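Local coordinates for O-methyltransferase (Saccharopolyspora spinosa, PDB 4CE0), which probably transfers a methyl group from S-adenosylmethionine to the 4'-hydroxyl of the rhamnose of spinosyns, with the help of a magnesium ion, at residues Leu182-Asp187 with Asp194-Leu199; Val209-Tyr214 with Asp221-Phe226. All coordinates share one frame; numbering follows the deposited sequence.

Interaction 1 (Leu182-Asp187 with Asp194-Leu199); sequences LRLDGD and DSLRNL. With MG (magnesium ion), chain C; SAH (S-adenosyl-L-homocysteine), chain B.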
loop_
_atom_site.group_PDB
_atom_site.type_symbol
_atom_site.label_atom_id
_atom_site.label_comp_id
_atom_site.label_asym_id
_atom_site.label_seq_id
_atom_site.Cartn_x
_atom_site.Cartn_y
_atom_site.Cartn_z
ATOM N N LEU A 182 10.014 -2.552 22.597
ATOM C CA LEU A 182 11.203 -1.713 22.507
ATOM C C LEU A 182 12.020 -2.263 21.369
ATOM O O LEU A 182 12.517 -3.397 21.445
ATOM C CB LEU A 182 11.996 -1.746 23.837
ATOM C CG LEU A 182 13.415 -1.151 23.816
ATOM C CD1 LEU A 182 13.355 0.332 23.426
ATOM C CD2 LEU A 182 14.153 -1.352 25.167
ATOM N N ARG A 183 12.108 -1.496 20.282
ATOM C CA ARG A 183 12.843 -1.925 19.094
ATOM C C ARG A 183 14.153 -1.143 18.979
ATOM O O ARG A 183 14.150 0.081 18.995
ATOM C CB ARG A 183 11.992 -1.787 17.837
ATOM C CG ARG A 183 12.621 -2.435 16.613
ATOM C CD ARG A 183 11.717 -2.415 15.360
ATOM N NE ARG A 183 12.166 -3.547 14.592
ATOM C CZ ARG A 183 13.212 -3.548 13.779
ATOM N NH1 ARG A 183 13.856 -2.415 13.485
ATOM N NH2 ARG A 183 13.568 -4.696 13.224
ATOM N N LEU A 184 15.274 -1.869 18.932
ATOM C CA LEU A 184 16.617 -1.259 18.853
ATOM C C LEU A 184 17.154 -1.458 17.457
ATOM O O LEU A 184 17.281 -2.596 16.970
ATOM C CB LEU A 184 17.573 -1.868 19.849
ATOM C CG LEU A 184 17.584 -1.320 21.268
ATOM C CD1 LEU A 184 16.261 -1.504 21.949
ATOM C CD2 LEU A 184 18.667 -2.033 22.023
ATOM N N ASP A 185 17.419 -0.356 16.790
ATOM C CA ASP A 185 17.951 -0.423 15.450
ATOM C C ASP A 185 18.936 0.708 15.279
ATOM O O ASP A 185 18.925 1.410 14.282
ATOM C CB ASP A 185 16.820 -0.365 14.412
ATOM C CG ASP A 185 17.213 -0.987 13.074
ATOM O OD1 ASP A 185 18.427 -1.308 12.893
ATOM O OD2 ASP A 185 16.308 -1.167 12.206
ATOM N N GLY A 186 19.743 0.920 16.308
ATOM C CA GLY A 186 20.990 1.657 16.178
ATOM C C GLY A 186 22.048 0.574 16.100
ATOM O O GLY A 186 22.047 -0.368 16.893
ATOM N N ASP A 187 22.934 0.666 15.127
ATOM C CA ASP A 187 23.913 -0.389 14.924
ATOM C C ASP A 187 25.045 -0.401 15.960
ATOM O O ASP A 187 25.585 -1.453 16.290
ATOM C CB ASP A 187 24.503 -0.234 13.533
ATOM C CG ASP A 187 23.471 -0.474 12.445
ATOM O OD1 ASP A 187 22.817 -1.545 12.479
ATOM O OD2 ASP A 187 23.295 0.409 11.579
ATOM N N ASP A 194 22.993 2.564 25.262
ATOM C CA ASP A 194 22.243 3.726 25.769
ATOM C C ASP A 194 20.739 3.498 25.726
ATOM O O ASP A 194 20.009 3.943 26.617
ATOM C CB ASP A 194 22.593 4.988 24.972
ATOM C CG ASP A 194 23.977 5.519 25.301
ATOM O OD1 ASP A 194 24.440 5.296 26.449
ATOM O OD2 ASP A 194 24.598 6.146 24.411
ATOM N N SER A 195 20.277 2.814 24.682
ATOM C CA SER A 195 18.884 2.490 24.563
ATOM C C SER A 195 18.470 1.460 25.615
ATOM O O SER A 195 17.451 1.609 26.277
ATOM C CB SER A 195 18.574 2.003 23.121
ATOM O OG SER A 195 17.203 1.659 23.013
ATOM N N LEU A 196 19.251 0.400 25.764
ATOM C CA LEU A 196 18.915 -0.640 26.736
ATOM C C LEU A 196 18.968 -0.094 28.142
ATOM O O LEU A 196 18.018 -0.268 28.901
ATOM C CB LEU A 196 19.852 -1.868 26.625
ATOM C CG LEU A 196 19.609 -2.757 25.407
ATOM C CD1 LEU A 196 20.719 -3.781 25.304
ATOM C CD2 LEU A 196 18.257 -3.437 25.503
ATOM N N ARG A 197 20.072 0.552 28.496
ATOM C CA ARG A 197 20.224 1.092 29.865
ATOM C C ARG A 197 19.056 1.998 30.275
ATOM O O ARG A 197 18.561 1.924 31.393
ATOM C CB ARG A 197 21.502 1.903 30.006
ATOM C CG ARG A 197 22.755 1.063 30.043
ATOM C CD ARG A 197 23.996 1.832 30.548
ATOM N NE ARG A 197 25.182 1.009 30.339
ATOM C CZ ARG A 197 25.454 -0.092 31.037
ATOM N NH1 ARG A 197 24.651 -0.479 32.031
ATOM N NH2 ARG A 197 26.533 -0.803 30.752
ATOM N N ASN A 198 18.614 2.856 29.365
ATOM C CA ASN A 198 17.581 3.816 29.689
ATOM C C ASN A 198 16.143 3.336 29.489
ATOM O O ASN A 198 15.248 3.810 30.196
ATOM C CB ASN A 198 17.830 5.127 28.926
ATOM C CG ASN A 198 19.180 5.783 29.318
ATOM O OD1 ASN A 198 19.315 6.269 30.420
ATOM N ND2 ASN A 198 20.149 5.795 28.410
ATOM N N LEU A 199 15.895 2.422 28.542
ATOM C CA LEU A 199 14.506 2.076 28.212
ATOM C C LEU A 199 14.085 0.682 28.644
ATOM O O LEU A 199 12.907 0.445 28.903
ATOM C CB LEU A 199 14.233 2.282 26.715
ATOM C CG LEU A 199 14.464 3.694 26.173
ATOM C CD1 LEU A 199 14.160 3.721 24.658
ATOM C CD2 LEU A 199 13.615 4.736 26.918
HETATM MG MG MG C . 19.061 -2.756 11.590
HETATM N N SAH B . 14.979 1.302 8.348
HETATM C CA SAH B . 15.655 1.133 9.645
HETATM C CB SAH B . 16.496 2.292 10.121
HETATM C CG SAH B . 17.484 2.291 11.287
HETATM S SD SAH B . 19.002 2.993 10.574
HETATM C C SAH B . 14.448 1.022 10.485
HETATM O O SAH B . 14.630 1.173 11.682
HETATM O OXT SAH B . 13.368 0.755 9.669
HETATM C "C5'" SAH B . 19.876 3.594 12.063
HETATM C "C4'" SAH B . 19.267 4.858 12.688
HETATM O "O4'" SAH B . 19.741 5.039 14.006
HETATM C "C3'" SAH B . 19.612 6.159 11.957
HETATM O "O3'" SAH B . 18.394 6.779 11.600
HETATM C "C2'" SAH B . 20.444 7.012 12.922
HETATM O "O2'" SAH B . 20.292 8.447 12.870
HETATM C "C1'" SAH B . 20.031 6.411 14.268
HETATM N N9 SAH B . 21.029 6.463 15.363
HETATM C C8 SAH B . 22.077 5.583 15.534
HETATM N N7 SAH B . 22.713 5.916 16.665
HETATM C C5 SAH B . 22.078 6.960 17.242
HETATM C C6 SAH B . 22.303 7.702 18.403
HETATM N N6 SAH B . 23.317 7.418 19.217
HETATM N N1 SAH B . 21.472 8.751 18.717
HETATM C C2 SAH B . 20.394 9.074 17.917
HETATM N N3 SAH B . 20.205 8.354 16.761
HETATM C C4 SAH B . 20.999 7.295 16.440
HETATM O O HOH W 1 18.119 -1.805 9.879
HETATM O O HOH W 2 20.554 -1.429 10.996
HETATM O O HOH W 3 19.953 -3.796 9.769
#

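Interaction 2 (Val209-Tyr214 with Asp221-Phe226); sequences VIIDDY and DAVKGF. With MG (magnesium ion), chain C.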
loop_
_atom_site.group_PDB
_atom_site.type_symbol
_atom_site.label_atom_id
_atom_site.label_comp_id
_atom_site.label_asym_id
_atom_site.label_seq_id
_atom_site.Cartn_x
_atom_site.Cartn_y
_atom_site.Cartn_z
ATOM N N VAL A 209 11.695 -7.024 23.678
ATOM C CA VAL A 209 12.868 -6.339 23.158
ATOM C C VAL A 209 13.236 -6.978 21.831
ATOM O O VAL A 209 13.448 -8.205 21.748
ATOM C CB VAL A 209 14.103 -6.436 24.072
ATOM C CG1 VAL A 209 15.193 -5.562 23.490
ATOM C CG2 VAL A 209 13.781 -5.994 25.432
ATOM N N ILE A 210 13.310 -6.129 20.805
ATOM C CA ILE A 210 13.692 -6.522 19.474
ATOM C C ILE A 210 15.048 -5.900 19.121
ATOM O O ILE A 210 15.260 -4.693 19.233
ATOM C CB ILE A 210 12.619 -6.107 18.472
ATOM C CG1 ILE A 210 11.311 -6.852 18.746
ATOM C CG2 ILE A 210 13.062 -6.410 17.053
ATOM C CD1 ILE A 210 10.161 -6.322 17.964
ATOM N N ILE A 211 15.984 -6.742 18.719
ATOM C CA ILE A 211 17.346 -6.289 18.397
ATOM C C ILE A 211 17.536 -6.474 16.887
ATOM O O ILE A 211 17.694 -7.592 16.410
ATOM C CB ILE A 211 18.406 -7.094 19.128
ATOM C CG1 ILE A 211 18.105 -7.207 20.624
ATOM C CG2 ILE A 211 19.779 -6.473 18.901
ATOM C CD1 ILE A 211 18.279 -5.913 21.402
ATOM N N ASP A 212 17.534 -5.389 16.126
ATOM C CA ASP A 212 17.418 -5.554 14.699
ATOM C C ASP A 212 18.684 -6.168 14.094
ATOM O O ASP A 212 18.596 -6.854 13.091
ATOM C CB ASP A 212 17.088 -4.218 14.008
ATOM C CG ASP A 212 16.748 -4.400 12.537
ATOM O OD1 ASP A 212 15.626 -4.875 12.250
ATOM O OD2 ASP A 212 17.596 -4.100 11.662
ATOM N N ASP A 213 19.840 -5.902 14.704
ATOM C CA ASP A 213 21.135 -6.362 14.196
ATOM C C ASP A 213 21.919 -7.113 15.252
ATOM O O ASP A 213 23.127 -6.891 15.435
ATOM C CB ASP A 213 21.981 -5.172 13.729
ATOM C CG ASP A 213 21.407 -4.511 12.511
ATOM O OD1 ASP A 213 21.673 -5.004 11.392
ATOM O OD2 ASP A 213 20.658 -3.531 12.677
ATOM N N TYR A 214 21.247 -8.036 15.915
ATOM C CA TYR A 214 21.883 -8.825 16.961
ATOM C C TYR A 214 23.178 -9.504 16.521
ATOM O O TYR A 214 23.997 -9.841 17.365
ATOM C CB TYR A 214 20.942 -9.914 17.448
ATOM C CG TYR A 214 21.551 -10.760 18.538
ATOM C CD1 TYR A 214 22.089 -10.188 19.680
ATOM C CD2 TYR A 214 21.595 -12.135 18.419
ATOM C CE1 TYR A 214 22.670 -10.983 20.684
ATOM C CE2 TYR A 214 22.161 -12.948 19.404
ATOM C CZ TYR A 214 22.696 -12.362 20.536
ATOM O OH TYR A 214 23.236 -13.149 21.518
ATOM N N ASP A 221 27.640 -7.402 21.334
ATOM C CA ASP A 221 28.420 -7.145 22.525
ATOM C C ASP A 221 27.693 -6.273 23.546
ATOM O O ASP A 221 27.763 -6.542 24.740
ATOM C CB ASP A 221 29.780 -6.579 22.121
ATOM C CG ASP A 221 30.710 -7.665 21.510
ATOM O OD1 ASP A 221 30.263 -8.826 21.293
ATOM O OD2 ASP A 221 31.891 -7.360 21.239
ATOM N N ALA A 222 26.962 -5.252 23.097
ATOM C CA ALA A 222 26.174 -4.471 24.029
ATOM C C ALA A 222 25.070 -5.304 24.672
ATOM O O ALA A 222 24.822 -5.190 25.867
ATOM C CB ALA A 222 25.586 -3.222 23.361
ATOM N N VAL A 223 24.389 -6.115 23.869
ATOM C CA VAL A 223 23.242 -6.877 24.340
ATOM C C VAL A 223 23.679 -7.916 25.369
ATOM O O VAL A 223 23.094 -8.047 26.441
ATOM C CB VAL A 223 22.535 -7.588 23.158
ATOM C CG1 VAL A 223 21.430 -8.483 23.669
ATOM C CG2 VAL A 223 21.999 -6.559 22.105
ATOM N N LYS A 224 24.716 -8.671 25.034
ATOM C CA LYS A 224 25.270 -9.610 25.988
ATOM C C LYS A 224 25.850 -8.854 27.215
ATOM O O LYS A 224 25.606 -9.240 28.366
ATOM C CB LYS A 224 26.299 -10.512 25.288
ATOM C CG LYS A 224 25.637 -11.456 24.268
ATOM C CD LYS A 224 26.620 -12.156 23.333
ATOM C CE LYS A 224 27.597 -13.025 24.102
ATOM N NZ LYS A 224 27.176 -14.457 24.199
ATOM N N GLY A 225 26.570 -7.761 26.990
ATOM C CA GLY A 225 27.151 -7.029 28.109
ATOM C C GLY A 225 26.057 -6.477 29.008
ATOM O O GLY A 225 26.138 -6.544 30.226
ATOM N N PHE A 226 25.004 -5.942 28.408
ATOM C CA PHE A 226 23.885 -5.440 29.196
ATOM C C PHE A 226 23.160 -6.587 29.916
ATOM O O PHE A 226 22.860 -6.486 31.098
ATOM C CB PHE A 226 22.901 -4.626 28.332
ATOM C CG PHE A 226 21.688 -4.179 29.084
ATOM C CD1 PHE A 226 21.768 -3.140 29.999
ATOM C CD2 PHE A 226 20.479 -4.831 28.925
ATOM C CE1 PHE A 226 20.656 -2.754 30.724
ATOM C CE2 PHE A 226 19.363 -4.435 29.634
ATOM C CZ PHE A 226 19.451 -3.395 30.528
HETATM MG MG MG C . 19.061 -2.756 11.590
HETATM O O HOH W 3 19.953 -3.796 9.769
HETATM O O HOH W 1 18.119 -1.805 9.879
HETATM O O HOH W 2 20.554 -1.429 10.996
#

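Interaction 1 (Leu182-Asp187 with Asp194-Leu199)
Asp185 OD2, just past the strand end from which Leu184 packs on Ser195, is gripped by two donors: Arg183 NH1 at 3.0 Å, and a magnesium-bound water. The arginine bond is bent (N-H...O 141°), lying within the guanidinium plane but arriving from above the carboxylate plane. The other oxygen, Asp185 OD1, binds magnesium at 2.0 Å, so an aspartate, with its two oxygens, can serve metal and arginine together. S-adenosyl-L-homocysteine lies beside this carboxylate.

The contact itself is mostly leucine on leucine, with one serine hydroxyl among the methyls. Leu184 CD2 meets Leu196 CG at 3.6 Å, the side chains crossing nearly at right angles. Ser195's small hydroxymethyl lies against Leu184, OG near CG and 3.5 Å from CD1; this buried OG bonds to Thr82 on the next strand. Leu182 CG, anti to the backbone N (chi1 168°), carries its branch toward the helix, where CD1 and CD2 both lie against Leu199 CB and the side chains again cross steeply.

A strand followed by a helix packed antiparallel on it (163°, axes 9.7 Å apart) is the beta-alpha unit of a Rossmann-like methyltransferase; here Asp185, at the strand's C-terminal end, joins Asp212 and Asp213 on magnesium. The helix covers the sheet where strand 179-184 lies between strands 78-82 and 207-211, and Leu199 also reaches Thr82.

Interaction 2 (Val209-Tyr214 with Asp221-Phe226)
Ile211 and Val223 meet tip to tip at the buried heart of this contact, joining the last residue of a strand to the helix that follows. Val223 CG2 sits 3.8 Å from Ile211 CD1 and 3.9 Å from Ile211 CG2, wedged against both ends of the branched chain. Beta-branching suits Ile211 to its strand, whereas Val223 serves because its two short methyls reach two different partners. Val223 CG1 stands anti to its backbone N (chi1 174°) and turns to the other partner, reaching Tyr214 CE1 at 4.1 Å. The ring is approached obliquely, and the two side chains cross at about a right angle.

Beyond the valine the fit slackens toward solvent. Tyr214 OH lies 4.0 Å from Lys224 CD, a van der Waals touch in which the lysine offers its methylene chain while bending at its last two torsions. An amphipathic lysine suits this edge, since its alkyl part can lie by the phenol and its amine remain at the exposed surface.

Between Ile211 and Tyr214 the chain turns toward the metal. Asp212 OD2 binds magnesium at 2.0 Å and Asp213 OD2 at 2.1 Å, and a magnesium-bound water donates to Asp213 OD1 at 2.7 Å. Asp212 OD1 pairs with both Arg59 and Arg183. Asp185 and three waters complete six ligands. Metal-binding carboxylates thus gather at the C-terminal ends of parallel strands, each strand followed by a packed helix, as in other metal-dependent Rossmann-like O-methyltransferases.

From the N terminus, strand 179-184 comes first, and interaction 1 closes the short turn that leads from it into helix 189-199. The chain then returns through strand 207-211, and interaction 2 closes the next strand-to-helix turn, into helix 219-230. The two loops follow in series, neither nested nor crossing. Laterally they are joined at several points: the strands are parallel neighbours, with Leu184 N probably bonded to Ile210 O; Arg183 forms a salt bridge with Asp212; Leu196 of the first helix packs on Phe226 of the second; and both turns supply aspartates to one magnesium ion. Successive strand-helix units of the Rossmann-like sheet thereby build a common metal site, beside S-adenosyl-L-homocysteine.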